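Local structure of CBS domain-containing protein CBSX2, chloroplastic (Arabidopsis thaliana, 3SL7) at residues A[10-16]-A[141-146]; A[17-21]-A[40-45]; A[49-53]-A[104-110]; A[52-56]-A[127-131]. The protein modulates plant development by regulating the thioredoxin system, apparently in the chloroplast, probably through the pair of CBS domains that make up this fragment. One frame throughout, in Å; residues are numbered along the deposited sequence.

How the interactions relate
Three of the four contacts join the two CBS domains of one chain; interaction 2 lies within the first. Interactions 1 and 3 are like arrangements, each pairing a Met-Thr-Pro segment from one domain with a glycine-containing strand of the other. Interaction 2 shares a sheet with interaction 3, their centres about 9 Å apart. Leu141 of interaction 1 packs on interaction 2, its CD2 atom 3.6 Å from CG1 of Val18, and only grazes Leu49 of interaction 3. Interaction 4 continues from the shared residues Val52 and Val53, and its Phe129 packs on Ile144 of interaction 1. An acetate ion bonded weakly to Arg131 also lies about 4 Å (nearest atoms) from the Thr146 side chain, so interactions 1 and 4 meet beside it.

Interaction 1 of 4, residues A[10-16]-A[141-146]; sequences MTPRQNL and LIGILT
Leu16 and Leu141 meet tip to tip at the tight end of this contact, with CD1 of Leu16 3.4 Å from CG of Leu141, closer than ordinary van der Waals packing. The other branch of Leu16 turns to Ile144, CD2 lying 3.4 Å from CG2, so that one leucine fork grips two residues of strand 141-146. Thr11 runs alongside Ile144, both side chains pointing the same way. Their backbones form an antiparallel hydrogen-bonded pair: Thr11 N gives to Ile144 O at 2.7 Å, and Ile144 N returns a 3.0 Å bond to Thr11 O, arriving in the carbonyl plane on a lone pair. The hydroxyl of Thr11 is engaged by Asn149, whose backbone N is capped by Thr146.

Toward the surface the fit relaxes. The selenomethionine Met10 has its CG between backbone N and carbonyl carbon (chi1 72°), and its extended chain passes Gly143 to leave CE 3.6 Å from Ile142 O. Gly143, with Ile142, forms a classic beta bulge against Val134. Arg13 stretches out past the strand, its NH1 2.9 Å from Leu141 O but too poorly angled for a hydrogen bond, while its guanidinium makes a cation-pi contact with Trp47. The chemistry implies a division of labour: paired backbone bonds set the register, branched side chains supply the cohesion, and the long chains of Met10 and Arg13 cover the margin.

Interaction 2 of 4, residues A[17-21]-A[40-45]; sequences HVVKP and LPVIDD
Val19 and Val42 are joined by a single backbone bridge, Val19 N giving to Pro41 O at 3.2 Å and Ile43 N giving to Val19 O at 2.9 Å. From end to end, however, segments 17-21 and 40-45 run 62° apart. Short CA-H...O contacts reinforce the bridge, including Lys20 CA to Ile43 O.

Side chains pack on both flanks of the bridged backbones. Val18 lays CG1 against the ring of Pro41, while its CG2 meets Ile43 CD1 at 3.7 Å; Ile43 can follow Val18 because its CG1 sits between backbone N and carbonyl carbon (chi1 55°). Val19 heads elsewhere, setting CG1 3.8 Å from Leu40 CD1 at about a right angle, in a cluster completed by Leu31. The CD atom of Pro21 closes on Val42 CG1 at 3.6 Å. Outermost, Lys20 is fully extended and crosses Asp45 at about a right angle, its NZ forming a salt bridge with Asp45 OD1 at 2.7 Å. The ammonium meets that oxygen on its anti side, 32° out of the carboxylate plane, so the bond is somewhat oblique. Asp44 instead turns OD1 to the backbone N atoms of Asn46 and Thr48.

The bonding pattern is that of a parallel bridge, with helix 25-35 lying between the bridged segments in the chain. This is consistent with the beta-alpha-beta unit that opens a CBS domain, here with a first strand reduced to one bridge, and it mirrors the parallel pairing of strands 111-112 and 131-135 in the second domain.

Interaction 3 of 4, residues A[49-53]-A[104-110]; sequences LVGVV and MTPSPLV
Pro108 fills the apolar centre, its ring lodged between Leu49 and Val52. CG of the proline is only 3.4 Å from Leu49 CD1, a tight fit, and 3.6 Å from Val52 CG1, the proline and valine passing alongside in opposite senses. Leu49 comes to the ring with CG anti to its backbone N (chi1 -171°), and the same CD1 also rests on Val110 CG1 at 3.8 Å. Pro133 backs this cluster from strand 131-135.

Elsewhere the selenomethionine Met104 runs extended beside Gly51, its CB 4.1 Å from Val53 CB and its CE approaching Val50. With no side chain at Gly51, the Thr105 carbonyl can draw close to its CA.

The polar edge is backbone. Thr105 and Val52 form an antiparallel hydrogen-bonded pair: Thr105 N to Val52 O is short at 2.8 Å and almost straight, and Val52 N answers to Thr105 O. Next to it, Ser107 N reaches Val50 O at 3.2 Å from above the carbonyl plane, 48° out of it, just before the chain turns back in to Pro108.

Val50 and Gly51 together face Val42 as a classic beta bulge. An antiparallel exchange in which the Met-Thr-Pro segment of one domain borders the bulged strand of the other is repeated at residues 10-16 and 141-146, consistent with the pseudo-twofold layout of a CBS pair, or Bateman module.

Interaction 4 of 4, residues A[52-56]-A[127-131]; sequences VVSDY and TKFRR. With ACT (acetate ion), chain C.
Phe129 is held from both faces and at its edge. Val52 offers its CB over the ring centre, 3.5 Å from the centroid and 6° off the normal, a clear CH-pi contact. Across the ring, Arg131 NH1 lies 3.6 Å above the plane, displaced toward the rim. Ser54 OG meets the edge in plane, 3.3 Å from Phe129 CD1, with Val53 O at the edge as well.

The next shell fixes these groups. A type I turn from Thr127 to Arg130, supported by an ST turn in which Thr127 OG1 accepts from Phe129 N, presents the phenyl group; with CG anti to the backbone N (chi1 -164°), the ring swings in toward the strand. One water joins Ser54 OG, at 2.9 Å, to Arg131 NH1. Arg131 NH2 is bonded to Thr38, and NE makes weak bonds to both oxygens of an acetate ion, probably from the crystallisation liquor, that also lies near Thr146. The ring of Tyr56 lies with one face against Ser54 CB.

Ser54 precedes helix 55-58, and its backbone N bonds Asp57. This Gly-x-x-Ser-x-x-Asp pattern, starting at Gly51, resembles the ribose-binding signature of adenosine-ligand CBS domains, though no such ligand is bound here.

Interaction 1 of 4, residues A[10-16]-A[141-146]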
loop_
_atom_site.group_PDB
_atom_site.type_symbol
_atom_site.label_atom_id
_atom_site.label_comp_id
_atom_site.label_asym_id
_atom_site.label_seq_id
_atom_site.Cartn_x
_atom_site.Cartn_y
_atom_site.Cartn_z
HETATM N N MSE A 10 -10.982 -7.417 10.504
HETATM C CA MSE A 10 -9.528 -7.495 10.406
HETATM C C MSE A 10 -9.072 -8.391 9.268
HETATM O O MSE A 10 -9.810 -9.258 8.786
HETATM C CB MSE A 10 -8.947 -8.056 11.698
HETATM C CG MSE A 10 -9.234 -9.532 11.854
HETATM SE SE MSE A 10 -8.568 -10.175 13.551
HETATM C CE MSE A 10 -8.698 -12.109 13.228
ATOM N N THR A 11 -7.830 -8.183 8.861
ATOM C CA THR A 11 -7.166 -9.054 7.920
ATOM C C THR A 11 -6.810 -10.333 8.650
ATOM O O THR A 11 -6.087 -10.295 9.646
ATOM C CB THR A 11 -5.872 -8.386 7.406
ATOM O OG1 THR A 11 -6.206 -7.116 6.831
ATOM C CG2 THR A 11 -5.191 -9.254 6.364
ATOM N N PRO A 12 -7.310 -11.471 8.155
ATOM C CA PRO A 12 -7.078 -12.796 8.739
ATOM C C PRO A 12 -5.594 -13.124 8.785
ATOM O O PRO A 12 -4.826 -12.584 7.994
ATOM C CB PRO A 12 -7.758 -13.734 7.743
ATOM C CG PRO A 12 -8.717 -12.884 6.996
ATOM C CD PRO A 12 -8.091 -11.544 6.912
ATOM N N ARG A 13 -5.211 -14.006 9.699
ATOM C CA ARG A 13 -3.835 -14.471 9.829
ATOM C C ARG A 13 -3.308 -14.978 8.488
ATOM O O ARG A 13 -2.154 -14.737 8.136
ATOM C CB ARG A 13 -3.788 -15.592 10.875
ATOM C CG ARG A 13 -2.415 -16.140 11.262
ATOM C CD ARG A 13 -2.633 -17.316 12.224
ATOM N NE ARG A 13 -1.412 -17.930 12.745
ATOM C CZ ARG A 13 -1.025 -17.881 14.020
ATOM N NH1 ARG A 13 -1.752 -17.231 14.923
ATOM N NH2 ARG A 13 0.097 -18.479 14.395
ATOM N N GLN A 14 -4.157 -15.675 7.738
ATOM C CA GLN A 14 -3.716 -16.314 6.499
ATOM C C GLN A 14 -3.287 -15.304 5.444
ATOM O O GLN A 14 -2.617 -15.661 4.479
ATOM C CB GLN A 14 -4.790 -17.258 5.934
ATOM C CG GLN A 14 -6.143 -16.607 5.678
ATOM C CD GLN A 14 -7.127 -16.830 6.814
ATOM O OE1 GLN A 14 -6.751 -16.857 7.989
ATOM N NE2 GLN A 14 -8.396 -17.003 6.466
ATOM N N ASN A 15 -3.660 -14.043 5.635
ATOM C CA ASN A 15 -3.283 -13.007 4.680
ATOM C C ASN A 15 -2.199 -12.069 5.200
ATOM O O ASN A 15 -1.886 -11.063 4.567
ATOM C CB ASN A 15 -4.519 -12.238 4.216
ATOM C CG ASN A 15 -5.553 -13.146 3.577
ATOM O OD1 ASN A 15 -6.727 -13.133 3.941
ATOM N ND2 ASN A 15 -5.112 -13.958 2.626
ATOM N N LEU A 16 -1.620 -12.404 6.348
ATOM C CA LEU A 16 -0.535 -11.602 6.904
ATOM C C LEU A 16 0.766 -11.909 6.191
ATOM O O LEU A 16 0.949 -13.001 5.646
ATOM C CB LEU A 16 -0.338 -11.863 8.400
ATOM C CG LEU A 16 -1.573 -11.608 9.260
ATOM C CD1 LEU A 16 -1.395 -11.907 10.756
ATOM C CD2 LEU A 16 -2.268 -10.288 8.969
ATOM N N LEU A 141 0.042 -13.306 17.087
ATOM C CA LEU A 141 -0.515 -12.522 15.998
ATOM C C LEU A 141 -1.630 -13.306 15.319
ATOM O O LEU A 141 -1.387 -14.391 14.802
ATOM C CB LEU A 141 0.578 -12.240 14.976
ATOM C CG LEU A 141 0.141 -11.410 13.784
ATOM C CD1 LEU A 141 -0.339 -10.065 14.290
ATOM C CD2 LEU A 141 1.313 -11.242 12.805
ATOM N N ILE A 142 -2.849 -12.775 15.319
ATOM C CA ILE A 142 -3.952 -13.500 14.687
ATOM C C ILE A 142 -4.550 -12.715 13.532
ATOM O O ILE A 142 -5.355 -13.222 12.758
ATOM C CB ILE A 142 -5.053 -13.893 15.692
ATOM C CG1 ILE A 142 -5.622 -12.659 16.389
ATOM C CG2 ILE A 142 -4.516 -14.883 16.712
ATOM C CD1 ILE A 142 -6.861 -12.968 17.267
ATOM N N GLY A 143 -4.135 -11.463 13.401
ATOM C CA GLY A 143 -4.607 -10.662 12.299
ATOM C C GLY A 143 -4.001 -9.284 12.337
ATOM O O GLY A 143 -3.194 -8.960 13.201
ATOM N N ILE A 144 -4.407 -8.454 11.396
ATOM C CA ILE A 144 -4.006 -7.073 11.437
ATOM C C ILE A 144 -5.186 -6.221 11.000
ATOM O O ILE A 144 -5.969 -6.627 10.141
ATOM C CB ILE A 144 -2.714 -6.831 10.570
ATOM C CG1 ILE A 144 -2.104 -5.471 10.865
ATOM C CG2 ILE A 144 -2.996 -6.964 9.075
ATOM C CD1 ILE A 144 -0.639 -5.383 10.443
ATOM N N LEU A 145 -5.342 -5.063 11.631
ATOM C CA LEU A 145 -6.336 -4.091 11.189
ATOM C C LEU A 145 -5.647 -2.973 10.420
ATOM O O LEU A 145 -4.768 -2.286 10.947
ATOM C CB LEU A 145 -7.099 -3.496 12.374
ATOM C CG LEU A 145 -8.280 -2.604 11.968
ATOM C CD1 LEU A 145 -9.414 -3.454 11.364
ATOM C CD2 LEU A 145 -8.792 -1.798 13.162
ATOM N N THR A 146 -6.068 -2.784 9.178
ATOM C CA THR A 146 -5.489 -1.767 8.322
ATOM C C THR A 146 -6.538 -0.703 8.079
ATOM O O THR A 146 -7.711 -0.939 8.313
ATOM C CB THR A 146 -5.105 -2.356 6.960
ATOM O OG1 THR A 146 -6.297 -2.697 6.240
ATOM C CG2 THR A 146 -4.251 -3.620 7.136
#

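Interaction 2 of 4, residues A[17-21]-A[40-45]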
loop_
_atom_site.group_PDB
_atom_site.type_symbol
_atom_site.label_atom_id
_atom_site.label_comp_id
_atom_site.label_asym_id
_atom_site.label_seq_id
_atom_site.Cartn_x
_atom_site.Cartn_y
_atom_site.Cartn_z
ATOM N N HIS A 17 1.662 -10.930 6.202
ATOM C CA HIS A 17 3.026 -11.133 5.750
ATOM C C HIS A 17 3.928 -10.788 6.918
ATOM O O HIS A 17 3.974 -9.640 7.358
ATOM C CB HIS A 17 3.295 -10.249 4.540
ATOM C CG HIS A 17 2.171 -10.254 3.554
ATOM N ND1 HIS A 17 1.807 -11.382 2.846
ATOM C CD2 HIS A 17 1.301 -9.284 3.187
ATOM C CE1 HIS A 17 0.780 -11.098 2.068
ATOM N NE2 HIS A 17 0.450 -9.831 2.259
ATOM N N VAL A 18 4.613 -11.795 7.449
ATOM C CA VAL A 18 5.376 -11.616 8.669
ATOM C C VAL A 18 6.850 -11.825 8.406
ATOM O O VAL A 18 7.226 -12.515 7.459
ATOM C CB VAL A 18 4.945 -12.609 9.764
ATOM C CG1 VAL A 18 3.462 -12.410 10.128
ATOM C CG2 VAL A 18 5.195 -14.031 9.312
ATOM N N VAL A 19 7.676 -11.202 9.238
ATOM C CA VAL A 19 9.103 -11.520 9.296
ATOM C C VAL A 19 9.471 -11.748 10.753
ATOM O O VAL A 19 8.641 -11.561 11.645
ATOM C CB VAL A 19 9.963 -10.384 8.717
ATOM C CG1 VAL A 19 9.708 -10.243 7.215
ATOM C CG2 VAL A 19 9.650 -9.071 9.436
ATOM N N LYS A 20 10.711 -12.154 10.997
ATOM C CA LYS A 20 11.202 -12.332 12.350
ATOM C C LYS A 20 12.342 -11.359 12.607
ATOM O O LYS A 20 12.855 -10.764 11.675
ATOM C CB LYS A 20 11.668 -13.767 12.545
ATOM C CG LYS A 20 10.614 -14.793 12.180
ATOM C CD LYS A 20 11.086 -16.189 12.526
ATOM C CE LYS A 20 10.036 -17.228 12.188
ATOM N NZ LYS A 20 10.535 -18.601 12.483
ATOM N N PRO A 21 12.726 -11.177 13.878
ATOM C CA PRO A 21 13.819 -10.248 14.164
ATOM C C PRO A 21 15.100 -10.691 13.453
ATOM O O PRO A 21 15.959 -9.869 13.154
ATOM C CB PRO A 21 13.980 -10.357 15.672
ATOM C CG PRO A 21 12.561 -10.731 16.157
ATOM C CD PRO A 21 12.092 -11.692 15.102
ATOM N N LEU A 40 5.394 -4.533 7.943
ATOM C CA LEU A 40 5.280 -5.948 8.275
ATOM C C LEU A 40 5.272 -6.135 9.772
ATOM O O LEU A 40 6.087 -5.527 10.474
ATOM C CB LEU A 40 6.496 -6.702 7.737
ATOM C CG LEU A 40 6.766 -6.691 6.236
ATOM C CD1 LEU A 40 8.241 -6.997 5.987
ATOM C CD2 LEU A 40 5.872 -7.694 5.529
ATOM N N PRO A 41 4.371 -6.995 10.271
ATOM C CA PRO A 41 4.471 -7.384 11.673
ATOM C C PRO A 41 5.666 -8.299 11.836
ATOM O O PRO A 41 5.986 -9.080 10.937
ATOM C CB PRO A 41 3.163 -8.160 11.922
ATOM C CG PRO A 41 2.707 -8.600 10.585
ATOM C CD PRO A 41 3.188 -7.572 9.605
ATOM N N VAL A 42 6.340 -8.189 12.972
ATOM C CA VAL A 42 7.446 -9.075 13.274
ATOM C C VAL A 42 7.022 -10.038 14.372
ATOM O O VAL A 42 6.539 -9.613 15.422
ATOM C CB VAL A 42 8.677 -8.273 13.733
ATOM C CG1 VAL A 42 9.920 -9.166 13.784
ATOM C CG2 VAL A 42 8.912 -7.072 12.775
ATOM N N ILE A 43 7.187 -11.330 14.122
ATOM C CA ILE A 43 6.865 -12.352 15.106
ATOM C C ILE A 43 8.118 -13.124 15.488
ATOM O O ILE A 43 9.147 -13.009 14.816
ATOM C CB ILE A 43 5.853 -13.364 14.540
ATOM C CG1 ILE A 43 6.394 -13.967 13.235
ATOM C CG2 ILE A 43 4.520 -12.691 14.299
ATOM C CD1 ILE A 43 5.679 -15.228 12.803
ATOM N N ASP A 44 8.042 -13.902 16.568
ATOM C CA ASP A 44 9.099 -14.854 16.855
ATOM C C ASP A 44 8.686 -16.212 16.329
ATOM O O ASP A 44 7.642 -16.348 15.684
ATOM C CB ASP A 44 9.454 -14.906 18.342
ATOM C CG ASP A 44 8.330 -15.455 19.207
ATOM O OD1 ASP A 44 7.353 -16.022 18.664
ATOM O OD2 ASP A 44 8.439 -15.337 20.450
ATOM N N ASP A 45 9.499 -17.219 16.616
ATOM C CA ASP A 45 9.283 -18.561 16.088
ATOM C C ASP A 45 7.909 -19.151 16.447
ATOM O O ASP A 45 7.410 -20.041 15.755
ATOM C CB ASP A 45 10.425 -19.491 16.529
ATOM C CG ASP A 45 11.767 -19.117 15.900
ATOM O OD1 ASP A 45 11.773 -18.445 14.844
ATOM O OD2 ASP A 45 12.818 -19.503 16.457
#

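Interaction 3 of 4, residues A[49-53]-A[104-110]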
loop_
_atom_site.group_PDB
_atom_site.type_symbol
_atom_site.label_atom_id
_atom_site.label_comp_id
_atom_site.label_asym_id
_atom_site.label_seq_id
_atom_site.Cartn_x
_atom_site.Cartn_y
_atom_site.Cartn_z
ATOM N N LEU A 49 3.731 -11.865 18.616
ATOM C CA LEU A 49 3.992 -10.576 17.986
ATOM C C LEU A 49 5.067 -9.879 18.808
ATOM O O LEU A 49 4.896 -9.674 20.007
ATOM C CB LEU A 49 2.703 -9.754 17.961
ATOM C CG LEU A 49 2.576 -8.440 17.184
ATOM C CD1 LEU A 49 3.047 -7.288 18.010
ATOM C CD2 LEU A 49 3.312 -8.509 15.861
ATOM N N VAL A 50 6.196 -9.552 18.186
ATOM C CA VAL A 50 7.285 -8.913 18.927
ATOM C C VAL A 50 7.578 -7.485 18.466
ATOM O O VAL A 50 8.250 -6.722 19.162
ATOM C CB VAL A 50 8.574 -9.757 18.896
ATOM C CG1 VAL A 50 8.293 -11.159 19.415
ATOM C CG2 VAL A 50 9.174 -9.793 17.482
ATOM N N GLY A 51 7.065 -7.124 17.297
ATOM C CA GLY A 51 7.306 -5.802 16.764
ATOM C C GLY A 51 6.681 -5.589 15.410
ATOM O O GLY A 51 5.954 -6.434 14.896
ATOM N N VAL A 52 6.947 -4.418 14.854
ATOM C CA VAL A 52 6.513 -4.081 13.512
ATOM C C VAL A 52 7.683 -3.381 12.841
ATOM O O VAL A 52 8.524 -2.778 13.512
ATOM C CB VAL A 52 5.281 -3.140 13.525
ATOM C CG1 VAL A 52 4.076 -3.837 14.201
ATOM C CG2 VAL A 52 5.611 -1.842 14.246
ATOM N N VAL A 53 7.742 -3.463 11.518
ATOM C CA VAL A 53 8.835 -2.825 10.778
ATOM C C VAL A 53 8.298 -2.331 9.450
ATOM O O VAL A 53 7.450 -2.985 8.835
ATOM C CB VAL A 53 10.039 -3.786 10.585
ATOM C CG1 VAL A 53 9.673 -4.933 9.652
ATOM C CG2 VAL A 53 11.244 -3.007 10.066
HETATM N N MSE A 104 13.439 -2.708 13.803
HETATM C CA MSE A 104 12.021 -2.793 14.086
HETATM C C MSE A 104 11.605 -1.935 15.283
HETATM O O MSE A 104 12.426 -1.432 16.059
HETATM C CB MSE A 104 11.634 -4.242 14.335
HETATM C CG MSE A 104 12.017 -4.720 15.719
HETATM SE SE MSE A 104 11.475 -6.548 16.054
HETATM C CE MSE A 104 12.069 -6.748 17.890
ATOM N N THR A 105 10.303 -1.755 15.408
ATOM C CA THR A 105 9.725 -1.106 16.563
ATOM C C THR A 105 9.122 -2.201 17.412
ATOM O O THR A 105 8.191 -2.880 16.983
ATOM C CB THR A 105 8.636 -0.114 16.136
ATOM O OG1 THR A 105 9.259 1.003 15.491
ATOM C CG2 THR A 105 7.854 0.364 17.349
ATOM N N PRO A 106 9.674 -2.401 18.612
ATOM C CA PRO A 106 9.225 -3.491 19.464
ATOM C C PRO A 106 7.944 -3.084 20.204
ATOM O O PRO A 106 7.660 -1.890 20.308
ATOM C CB PRO A 106 10.369 -3.627 20.451
ATOM C CG PRO A 106 10.831 -2.209 20.628
ATOM C CD PRO A 106 10.678 -1.553 19.281
ATOM N N SER A 107 7.180 -4.060 20.669
ATOM C CA SER A 107 6.091 -3.775 21.600
ATOM C C SER A 107 5.106 -2.758 21.019
ATOM O O SER A 107 4.797 -1.757 21.662
ATOM C CB SER A 107 6.706 -3.226 22.889
ATOM O OG SER A 107 5.749 -3.186 23.928
ATOM N N PRO A 108 4.645 -2.987 19.775
ATOM C CA PRO A 108 3.764 -2.003 19.136
ATOM C C PRO A 108 2.385 -2.002 19.787
ATOM O O PRO A 108 2.082 -2.893 20.594
ATOM C CB PRO A 108 3.674 -2.504 17.684
ATOM C CG PRO A 108 3.909 -3.978 17.782
ATOM C CD PRO A 108 4.911 -4.147 18.901
ATOM N N LEU A 109 1.585 -0.994 19.448
ATOM C CA LEU A 109 0.182 -0.957 19.809
ATOM C C LEU A 109 -0.501 -2.131 19.163
ATOM O O LEU A 109 -0.332 -2.373 17.969
ATOM C CB LEU A 109 -0.468 0.326 19.289
ATOM C CG LEU A 109 -0.279 1.572 20.146
ATOM C CD1 LEU A 109 -1.076 2.738 19.561
ATOM C CD2 LEU A 109 -0.702 1.261 21.584
ATOM N N VAL A 110 -1.290 -2.859 19.949
ATOM C CA VAL A 110 -2.114 -3.924 19.389
ATOM C C VAL A 110 -3.559 -3.873 19.892
ATOM O O VAL A 110 -3.874 -3.209 20.887
ATOM C CB VAL A 110 -1.557 -5.330 19.696
ATOM C CG1 VAL A 110 -0.079 -5.448 19.284
ATOM C CG2 VAL A 110 -1.748 -5.673 21.167
#

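Interaction 4 of 4, residues A[52-56]-A[127-131]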
loop_
_atom_site.group_PDB
_atom_site.type_symbol
_atom_site.label_atom_id
_atom_site.label_comp_id
_atom_site.label_asym_id
_atom_site.label_seq_id
_atom_site.Cartn_x
_atom_site.Cartn_y
_atom_site.Cartn_z
ATOM N N VAL A 52 6.947 -4.418 14.854
ATOM C CA VAL A 52 6.513 -4.081 13.512
ATOM C C VAL A 52 7.683 -3.381 12.841
ATOM O O VAL A 52 8.524 -2.778 13.512
ATOM C CB VAL A 52 5.281 -3.140 13.525
ATOM C CG1 VAL A 52 4.076 -3.837 14.201
ATOM C CG2 VAL A 52 5.611 -1.842 14.246
ATOM N N VAL A 53 7.742 -3.463 11.518
ATOM C CA VAL A 53 8.835 -2.825 10.778
ATOM C C VAL A 53 8.298 -2.331 9.450
ATOM O O VAL A 53 7.450 -2.985 8.835
ATOM C CB VAL A 53 10.039 -3.786 10.585
ATOM C CG1 VAL A 53 9.673 -4.933 9.652
ATOM C CG2 VAL A 53 11.244 -3.007 10.066
ATOM N N SER A 54 8.753 -1.152 9.038
ATOM C CA SER A 54 8.269 -0.530 7.821
ATOM C C SER A 54 9.363 -0.310 6.810
ATOM O O SER A 54 10.544 -0.402 7.146
ATOM C CB SER A 54 7.656 0.822 8.155
ATOM O OG SER A 54 6.561 0.652 9.023
ATOM N N ASP A 55 8.969 0.006 5.576
ATOM C CA ASP A 55 9.945 0.366 4.549
ATOM C C ASP A 55 10.837 1.522 5.021
ATOM O O ASP A 55 12.031 1.511 4.771
ATOM C CB ASP A 55 9.273 0.698 3.206
ATOM C CG ASP A 55 8.063 1.617 3.354
ATOM O OD1 ASP A 55 7.856 2.203 4.438
ATOM O OD2 ASP A 55 7.317 1.761 2.364
ATOM N N TYR A 56 10.258 2.493 5.724
ATOM C CA TYR A 56 11.019 3.638 6.229
ATOM C C TYR A 56 12.070 3.239 7.274
ATOM O O TYR A 56 13.040 3.963 7.495
ATOM C CB TYR A 56 10.091 4.759 6.756
ATOM C CG TYR A 56 9.057 4.344 7.780
ATOM C CD1 TYR A 56 7.701 4.321 7.462
ATOM C CD2 TYR A 56 9.427 3.985 9.072
ATOM C CE1 TYR A 56 6.747 3.946 8.405
ATOM C CE2 TYR A 56 8.478 3.604 10.015
ATOM C CZ TYR A 56 7.144 3.589 9.679
ATOM O OH TYR A 56 6.206 3.210 10.620
ATOM N N THR A 127 -0.711 5.499 15.624
ATOM C CA THR A 127 0.539 4.759 15.453
ATOM C C THR A 127 1.168 5.072 14.092
ATOM O O THR A 127 0.454 5.105 13.087
ATOM C CB THR A 127 0.296 3.243 15.572
ATOM O OG1 THR A 127 1.497 2.537 15.237
ATOM C CG2 THR A 127 -0.807 2.805 14.623
ATOM N N LYS A 128 2.484 5.305 14.052
ATOM C CA LYS A 128 3.148 5.621 12.783
ATOM C C LYS A 128 3.016 4.450 11.816
ATOM O O LYS A 128 2.963 4.631 10.600
ATOM C CB LYS A 128 4.625 6.000 12.979
ATOM C CG LYS A 128 5.214 6.729 11.775
ATOM C CD LYS A 128 6.662 7.151 11.990
ATOM C CE LYS A 128 7.616 6.000 11.741
ATOM N NZ LYS A 128 9.005 6.491 11.538
ATOM N N PHE A 129 2.921 3.247 12.374
ATOM C CA PHE A 129 2.731 2.048 11.572
ATOM C C PHE A 129 1.403 2.062 10.806
ATOM O O PHE A 129 1.279 1.408 9.774
ATOM C CB PHE A 129 2.840 0.817 12.464
ATOM C CG PHE A 129 3.048 -0.457 11.711
ATOM C CD1 PHE A 129 4.099 -0.578 10.810
ATOM C CD2 PHE A 129 2.215 -1.539 11.918
ATOM C CE1 PHE A 129 4.301 -1.754 10.114
ATOM C CE2 PHE A 129 2.406 -2.726 11.227
ATOM C CZ PHE A 129 3.452 -2.834 10.319
ATOM N N ARG A 130 0.418 2.809 11.307
ATOM C CA ARG A 130 -0.879 2.937 10.629
ATOM C C ARG A 130 -1.588 1.600 10.376
ATOM O O ARG A 130 -2.432 1.483 9.488
ATOM C CB ARG A 130 -0.712 3.673 9.306
ATOM C CG ARG A 130 -0.197 5.101 9.447
ATOM C CD ARG A 130 -1.292 6.052 9.909
ATOM N NE ARG A 130 -1.901 6.756 8.784
ATOM C CZ ARG A 130 -1.462 7.919 8.312
ATOM N NH1 ARG A 130 -0.414 8.506 8.872
ATOM N NH2 ARG A 130 -2.071 8.495 7.285
ATOM N N ARG A 131 -1.210 0.585 11.134
ATOM C CA ARG A 131 -1.952 -0.669 11.196
ATOM C C ARG A 131 -1.897 -1.100 12.646
ATOM O O ARG A 131 -1.014 -0.666 13.378
ATOM C CB ARG A 131 -1.291 -1.742 10.335
ATOM C CG ARG A 131 -0.897 -1.289 8.953
ATOM C CD ARG A 131 0.126 -2.251 8.377
ATOM N NE ARG A 131 0.486 -1.923 7.003
ATOM C CZ ARG A 131 1.450 -1.073 6.659
ATOM N NH1 ARG A 131 2.154 -0.442 7.589
ATOM N NH2 ARG A 131 1.709 -0.849 5.380
HETATM C C ACT C . -1.088 -4.303 5.132
HETATM O O ACT C . -1.297 -3.237 4.517
HETATM O OXT ACT C . -0.211 -4.241 6.017
HETATM C CH3 ACT C . -1.849 -5.567 4.837
HETATM O O HOH W 1 4.387 1.838 7.459
#